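Local coordinates for RNA-dependent RNA polymerase (Taggert virus, PDB 6DX3), which probably acts as a deubiquitinating cysteine protease through its viral ovarian tumour (OTU) domain, within a nairovirus RNA-dependent RNA polymerase, at residues V32-D37 with L45-I50; I142-M145 with H150-Y153. All coordinates share one frame; numbering follows the deposited sequence.

Interaction 1 (V32-D37 with L45-I50); sequences VNQPMD and LACGMI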
ATOM      1  N   VAL A  32       5.899 -11.057  -5.140  1.00 29.36           N
ATOM      2  CA  VAL A  32       5.632 -10.831  -6.556  1.00 28.99           C
ATOM      3  C   VAL A  32       6.326  -9.525  -6.929  1.00 28.60           C
ATOM      4  O   VAL A  32       5.829  -8.434  -6.636  1.00 25.14           O
ATOM      5  CB  VAL A  32       4.133 -10.788  -6.857  1.00 28.59           C
ATOM      6  CG1 VAL A  32       3.903 -10.686  -8.360  1.00 25.18           C
ATOM      7  CG2 VAL A  32       3.445 -12.022  -6.294  1.00 32.08           C
ATOM      8  N   ASN A  33       7.483  -9.641  -7.574  1.00 30.55           N
ATOM      9  CA  ASN A  33       8.321  -8.475  -7.820  1.00 30.23           C
ATOM     10  C   ASN A  33       7.667  -7.541  -8.829  1.00 28.51           C
ATOM     11  O   ASN A  33       7.146  -7.975  -9.860  1.00 30.09           O
ATOM     12  CB  ASN A  33       9.701  -8.905  -8.315  1.00 33.94           C
ATOM     13  CG  ASN A  33      10.346  -9.938  -7.416  1.00 36.77           C
ATOM     14  OD1 ASN A  33      10.313 -11.136  -7.703  1.00 39.87           O
ATOM     15  ND2 ASN A  33      10.934  -9.482  -6.316  1.00 36.88           N
ATOM     16  N   GLN A  34       7.699  -6.253  -8.520  1.00 26.58           N
ATOM     17  CA  GLN A  34       7.165  -5.195  -9.356  1.00 26.24           C
ATOM     18  C   GLN A  34       8.298  -4.418 -10.017  1.00 27.74           C
ATOM     19  O   GLN A  34       9.428  -4.412  -9.519  1.00 28.37           O
ATOM     20  CB  GLN A  34       6.295  -4.248  -8.519  1.00 25.03           C
ATOM     21  CG  GLN A  34       5.113  -4.940  -7.864  1.00 24.52           C
ATOM     22  CD  GLN A  34       4.245  -5.665  -8.872  1.00 25.65           C
ATOM     23  OE1 GLN A  34       3.830  -5.090  -9.879  1.00 25.54           O
ATOM     24  NE2 GLN A  34       3.965  -6.935  -8.606  1.00 27.86           N
ATOM     25  N   PRO A  35       8.037  -3.772 -11.156  1.00 29.28           N
ATOM     26  CA  PRO A  35       9.106  -3.044 -11.853  1.00 31.32           C
ATOM     27  C   PRO A  35       9.796  -2.042 -10.938  1.00 31.83           C
ATOM     28  O   PRO A  35       9.165  -1.393 -10.102  1.00 24.51           O
ATOM     29  CB  PRO A  35       8.365  -2.350 -12.999  1.00 31.20           C
ATOM     30  CG  PRO A  35       7.202  -3.245 -13.273  1.00 29.92           C
ATOM     31  CD  PRO A  35       6.786  -3.797 -11.937  1.00 28.35           C
ATOM     32  N   MET A  36      11.116  -1.930 -11.095  1.00 33.93           N
ATOM     33  CA  MET A  36      11.939  -1.102 -10.214  1.00 36.15           C
ATOM     34  C   MET A  36      12.022   0.335 -10.734  1.00 37.68           C
ATOM     35  O   MET A  36      13.089   0.864 -11.042  1.00 35.44           O
ATOM     36  CB  MET A  36      13.326  -1.718 -10.057  1.00 41.22           C
ATOM     37  CG  MET A  36      13.421  -2.802  -8.987  1.00 43.29           C
ATOM     38  SD  MET A  36      14.935  -3.783  -9.121  1.00 51.51           S
ATOM     39  CE  MET A  36      14.439  -5.003 -10.339  1.00 51.67           C
ATOM     40  N   ASP A  37      10.856   0.966 -10.830  1.00 34.93           N
ATOM     41  CA  ASP A  37      10.745   2.381 -11.158  1.00 36.19           C
ATOM     42  C   ASP A  37      10.021   3.106 -10.027  1.00 33.53           C
ATOM     43  O   ASP A  37       9.672   2.518  -9.000  1.00 31.37           O
ATOM     44  CB  ASP A  37      10.033   2.582 -12.499  1.00 36.76           C
ATOM     45  CG  ASP A  37       8.701   1.849 -12.583  1.00 34.83           C
ATOM     46  OD1 ASP A  37       8.075   1.580 -11.536  1.00 31.61           O
ATOM     47  OD2 ASP A  37       8.282   1.531 -13.714  1.00 35.89           O
ATOM     48  N   LEU A  45      -0.097  -2.115  -5.899  1.00 23.34           N
ATOM     49  CA  LEU A  45      -1.518  -1.977  -5.602  1.00 21.40           C
ATOM     50  C   LEU A  45      -2.375  -2.513  -6.745  1.00 21.41           C
ATOM     51  O   LEU A  45      -3.421  -3.129  -6.507  1.00 21.26           O
ATOM     52  CB  LEU A  45      -1.854  -0.515  -5.314  1.00 20.00           C
ATOM     53  CG  LEU A  45      -1.328   0.034  -3.986  1.00 19.03           C
ATOM     54  CD1 LEU A  45      -1.668   1.510  -3.838  1.00 20.69           C
ATOM     55  CD2 LEU A  45      -1.884  -0.768  -2.823  1.00 17.65           C
ATOM     56  N   ALA A  46      -1.952  -2.293  -7.993  1.00 22.10           N
ATOM     57  CA  ALA A  46      -2.674  -2.877  -9.119  1.00 22.94           C
ATOM     58  C   ALA A  46      -2.572  -4.395  -9.113  1.00 25.01           C
ATOM     59  O   ALA A  46      -3.508  -5.083  -9.540  1.00 26.34           O
ATOM     60  CB  ALA A  46      -2.147  -2.320 -10.443  1.00 23.13           C
ATOM     61  N   CYS A  47      -1.448  -4.933  -8.631  1.00 25.20           N
ATOM     62  CA  CYS A  47      -1.282  -6.379  -8.561  1.00 28.64           C
ATOM     63  C   CYS A  47      -2.295  -7.010  -7.617  1.00 29.74           C
ATOM     64  O   CYS A  47      -2.719  -8.151  -7.832  1.00 32.85           O
ATOM     65  CB  CYS A  47       0.144  -6.722  -8.123  1.00 30.75           C
ATOM     66  SG  CYS A  47       0.590  -8.464  -8.295  1.00 36.95           S
ATOM     67  N   GLY A  48      -2.698  -6.286  -6.574  1.00 27.00           N
ATOM     68  CA  GLY A  48      -3.707  -6.786  -5.662  1.00 28.31           C
ATOM     69  C   GLY A  48      -5.139  -6.579  -6.102  1.00 26.86           C
ATOM     70  O   GLY A  48      -6.038  -7.207  -5.538  1.00 26.78           O
ATOM     71  N   MET A  49      -5.372  -5.720  -7.094  1.00 27.19           N
ATOM     72  CA  MET A  49      -6.715  -5.388  -7.548  1.00 27.90           C
ATOM     73  C   MET A  49      -7.076  -5.975  -8.904  1.00 30.68           C
ATOM     74  O   MET A  49      -8.262  -6.173  -9.177  1.00 32.80           O
ATOM     75  CB  MET A  49      -6.895  -3.867  -7.620  1.00 25.66           C
ATOM     76  CG  MET A  49      -6.761  -3.146  -6.288  1.00 26.01           C
ATOM     77  SD  MET A  49      -8.206  -3.340  -5.229  1.00 27.89           S
ATOM     78  CE  MET A  49      -9.462  -2.528  -6.209  1.00 27.61           C
ATOM     79  N   ILE A  50      -6.098  -6.245  -9.766  1.00 30.45           N
ATOM     80  CA  ILE A  50      -6.351  -6.713 -11.127  1.00 32.65           C
ATOM     81  C   ILE A  50      -5.641  -8.047 -11.320  1.00 35.68           C
ATOM     82  O   ILE A  50      -4.414  -8.131 -11.186  1.00 34.67           O
ATOM     83  CB  ILE A  50      -5.892  -5.689 -12.179  1.00 30.77           C
ATOM     84  CG1 ILE A  50      -6.462  -4.302 -11.862  1.00 27.31           C
ATOM     85  CG2 ILE A  50      -6.317  -6.130 -13.570  1.00 34.58           C
ATOM     86  CD1 ILE A  50      -5.972  -3.211 -12.799  1.00 26.67           C
TER

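Interaction 2 (I142-M145 with H150-Y153); sequences INIM and HYDY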
ATOM      1  N   ILE A 142      -5.117  -6.576   0.632  1.00 26.96           N
ATOM      2  CA  ILE A 142      -3.929  -6.391  -0.189  1.00 26.88           C
ATOM      3  C   ILE A 142      -2.720  -6.270   0.728  1.00 27.44           C
ATOM      4  O   ILE A 142      -2.709  -5.453   1.656  1.00 28.72           O
ATOM      5  CB  ILE A 142      -4.065  -5.151  -1.086  1.00 26.58           C
ATOM      6  CG1 ILE A 142      -5.197  -5.351  -2.101  1.00 25.74           C
ATOM      7  CG2 ILE A 142      -2.743  -4.852  -1.780  1.00 26.21           C
ATOM      8  CD1 ILE A 142      -5.603  -4.082  -2.811  1.00 25.22           C
ATOM      9  N   ASN A 143      -1.704  -7.089   0.480  1.00 26.68           N
ATOM     10  CA  ASN A 143      -0.452  -7.028   1.219  1.00 24.32           C
ATOM     11  C   ASN A 143       0.656  -6.581   0.278  1.00 24.64           C
ATOM     12  O   ASN A 143       0.813  -7.141  -0.812  1.00 25.65           O
ATOM     13  CB  ASN A 143      -0.115  -8.383   1.843  1.00 24.87           C
ATOM     14  CG  ASN A 143      -1.146  -8.826   2.862  1.00 27.66           C
ATOM     15  OD1 ASN A 143      -0.999  -8.578   4.060  1.00 27.85           O
ATOM     16  ND2 ASN A 143      -2.202  -9.484   2.393  1.00 27.48           N
ATOM     17  N   ILE A 144       1.405  -5.557   0.690  1.00 24.31           N
ATOM     18  CA  ILE A 144       2.551  -5.073  -0.065  1.00 23.96           C
ATOM     19  C   ILE A 144       3.742  -4.962   0.877  1.00 25.53           C
ATOM     20  O   ILE A 144       3.596  -4.899   2.099  1.00 26.10           O
ATOM     21  CB  ILE A 144       2.283  -3.721  -0.765  1.00 22.11           C
ATOM     22  CG1 ILE A 144       2.036  -2.616   0.258  1.00 18.88           C
ATOM     23  CG2 ILE A 144       1.103  -3.823  -1.718  1.00 22.74           C
ATOM     24  CD1 ILE A 144       1.802  -1.268  -0.373  1.00 16.68           C
ATOM     25  N   MET A 145       4.936  -4.941   0.285  1.00 26.26           N
ATOM     26  CA  MET A 145       6.193  -4.966   1.021  1.00 26.07           C
ATOM     27  C   MET A 145       6.951  -3.675   0.752  1.00 23.83           C
ATOM     28  O   MET A 145       7.283  -3.374  -0.399  1.00 22.85           O
ATOM     29  CB  MET A 145       7.035  -6.180   0.619  1.00 28.11           C
ATOM     30  CG  MET A 145       8.203  -6.494   1.553  1.00 31.33           C
ATOM     31  SD  MET A 145       9.011  -8.051   1.113  1.00 34.50           S
ATOM     32  CE  MET A 145      10.649  -7.804   1.772  1.00 35.39           C
ATOM     33  N   HIS A 150      11.252   1.175  -2.569  1.00 28.41           N
ATOM     34  CA  HIS A 150      10.586   0.255  -3.485  1.00 26.72           C
ATOM     35  C   HIS A 150       9.428  -0.463  -2.794  1.00 26.39           C
ATOM     36  O   HIS A 150       9.445  -0.685  -1.581  1.00 27.74           O
ATOM     37  CB  HIS A 150      11.588  -0.771  -4.025  1.00 27.20           C
ATOM     38  CG  HIS A 150      10.998  -1.752  -4.993  1.00 28.05           C
ATOM     39  ND1 HIS A 150      10.823  -1.463  -6.329  1.00 28.17           N
ATOM     40  CD2 HIS A 150      10.556  -3.020  -4.821  1.00 27.86           C
ATOM     41  CE1 HIS A 150      10.296  -2.511  -6.939  1.00 27.07           C
ATOM     42  NE2 HIS A 150      10.124  -3.468  -6.047  1.00 27.29           N
ATOM     43  N   TYR A 151       8.425  -0.840  -3.592  1.00 23.23           N
ATOM     44  CA  TYR A 151       7.267  -1.592  -3.119  1.00 22.33           C
ATOM     45  C   TYR A 151       7.086  -2.828  -3.985  1.00 22.70           C
ATOM     46  O   TYR A 151       7.135  -2.740  -5.215  1.00 21.59           O
ATOM     47  CB  TYR A 151       5.988  -0.745  -3.165  1.00 21.32           C
ATOM     48  CG  TYR A 151       5.827   0.254  -2.042  1.00 22.24           C
ATOM     49  CD1 TYR A 151       5.299  -0.132  -0.814  1.00 22.40           C
ATOM     50  CD2 TYR A 151       6.176   1.587  -2.217  1.00 23.05           C
ATOM     51  CE1 TYR A 151       5.137   0.776   0.212  1.00 21.10           C
ATOM     52  CE2 TYR A 151       6.015   2.506  -1.197  1.00 23.57           C
ATOM     53  CZ  TYR A 151       5.496   2.092   0.018  1.00 22.03           C
ATOM     54  OH  TYR A 151       5.338   3.000   1.041  1.00 21.12           O
ATOM     55  N   ASP A 152       6.871  -3.974  -3.345  1.00 23.25           N
ATOM     56  CA  ASP A 152       6.512  -5.199  -4.042  1.00 26.14           C
ATOM     57  C   ASP A 152       5.180  -5.706  -3.505  1.00 25.68           C
ATOM     58  O   ASP A 152       4.743  -5.330  -2.414  1.00 24.47           O
ATOM     59  CB  ASP A 152       7.586  -6.289  -3.884  1.00 27.75           C
ATOM     60  CG  ASP A 152       8.814  -6.036  -4.743  1.00 29.77           C
ATOM     61  OD1 ASP A 152       8.664  -5.678  -5.929  1.00 30.33           O
ATOM     62  OD2 ASP A 152       9.937  -6.195  -4.223  1.00 31.31           O
ATOM     63  N   TYR A 153       4.533  -6.562  -4.290  1.00 26.28           N
ATOM     64  CA  TYR A 153       3.297  -7.207  -3.873  1.00 26.07           C
ATOM     65  C   TYR A 153       3.608  -8.497  -3.129  1.00 27.16           C
ATOM     66  O   TYR A 153       4.563  -9.204  -3.462  1.00 27.96           O
ATOM     67  CB  TYR A 153       2.404  -7.507  -5.078  1.00 26.98           C
ATOM     68  CG  TYR A 153       1.066  -8.105  -4.701  1.00 26.89           C
ATOM     69  CD1 TYR A 153       0.089  -7.328  -4.093  1.00 27.08           C
ATOM     70  CD2 TYR A 153       0.782  -9.443  -4.948  1.00 27.32           C
ATOM     71  CE1 TYR A 153      -1.134  -7.864  -3.740  1.00 27.79           C
ATOM     72  CE2 TYR A 153      -0.447  -9.988  -4.600  1.00 28.09           C
ATOM     73  CZ  TYR A 153      -1.400  -9.190  -3.996  1.00 28.90           C
ATOM     74  OH  TYR A 153      -2.623  -9.711  -3.641  1.00 30.97           O
TER
HETATM   75  O   HOH W   1      -1.922  -9.805  -0.904  1.00 26.29           O

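Interaction 1 (V32-D37 with L45-I50)
This is a small, buried packing contact in the OTU protease fold, between the edge-strand exit at residues 32-37 and helix 40-49. Strand 29-32 is the outermost strand on its side of the mixed sheet, and the loop leaving it runs into the helix through the Asp-Gly-Asn-Cys sequence; in OTU proteases the nucleophilic cysteine stands at the start of this helix. The touching side chains are Cys47 from the helix and Val32 and Gln34 from the other side, and together the segments bury only 93 Å². The nearest backbones, Val32 and Cys47, are 8.5 Å apart from CA to CA, so side chains alone bridge the gap. Cys47 sends its sulfur out with SG anti to the backbone N (chi1 -169°). SG lies 4.0 Å from CG1 of Val32, a plain apolar touch. Across the contact SG also meets the amide of Gln34, whose NE2 stands 3.7 Å away, in van der Waals contact. That amide is gripped at both ends. The chain of Gln34 bends at chi2 (-55°), which folds the group back toward its own backbone; NE2 then donates to the carbonyl O of Val32 at 3.1 Å, while OE1 accepts from Gln53 NE2. The two bonds limit rotation of the amide and give each of its polar atoms a partner where the side chain is buried. Tyr153 of strand 150-156 touches Val32, Gln34 and Cys47 alike, so the three side chains share one neighbour from the sheet. Farther along, Asp37 OD1 bonds to Asn39 N just ahead of the helix. The Gln34 bond itself is off-plane: NE2 approaches Val32 O from above the carbonyl plane, 59° out of it.

Interaction 2 (I142-M145 with H150-Y153)
The Tyr153 ring meets Ile142 edge-on: CG2 of Ile142 lies near the ring plane, 3.9 Å from CE1, and the two side chains cross at about a right angle. Asn143 O approaches the same ring obliquely, 3.4 Å from CD1. With CG trans to the backbone N (chi1 -177°), the Tyr153 ring reaches back along strand 142-147, and its OH bonds to Thr162 O and, weakly, to a water that also accepts from Asn143 N. The ring of Tyr151 is met obliquely by Ile144 CD1, 3.7 Å from its CD1; beyond the pair, Tyr151 stacks on His146. At the edge of the His150 ring, in its plane, lies the carboxylate of Asp152: NE2 donates to OD1 at 2.7 Å, arriving from above the carboxylate plane. OD2 forms a salt bridge with Arg147. Met145 and Asp152 form the antiparallel hydrogen-bonded pair, with Met145 N to Asp152 O at 2.7 Å and Asp152 N to Met145 O at 3.0 Å. Ile144 and Tyr153 follow as the non-hydrogen-bonded pair. This is a beta hairpin inside the mixed sheet of the OTU cysteine protease fold.

Both segments of 32-37/45-50 precede those of 142-145/150-153 in the chain, yet the centres of the two contacts are only 7 Å apart. They meet at the edge of the sheet, where strand 150-156 lies between strand 142-147 and edge strand 29-32, so interaction 2 is the inner pairing and interaction 1 joins the exit of the edge strand to helix 40-49. Direct contacts tie them together. Val32 N lies 2.8 Å from Tyr153 O, and Gln34 N is likewise 2.8 Å from Asp152 OD1, both probable hydrogen bonds. Gly48 CA packs 3.4 Å from Tyr153 CE1. The loop before helix 40-49 is thereby tied to strand 150-156 within the OTU protease domain.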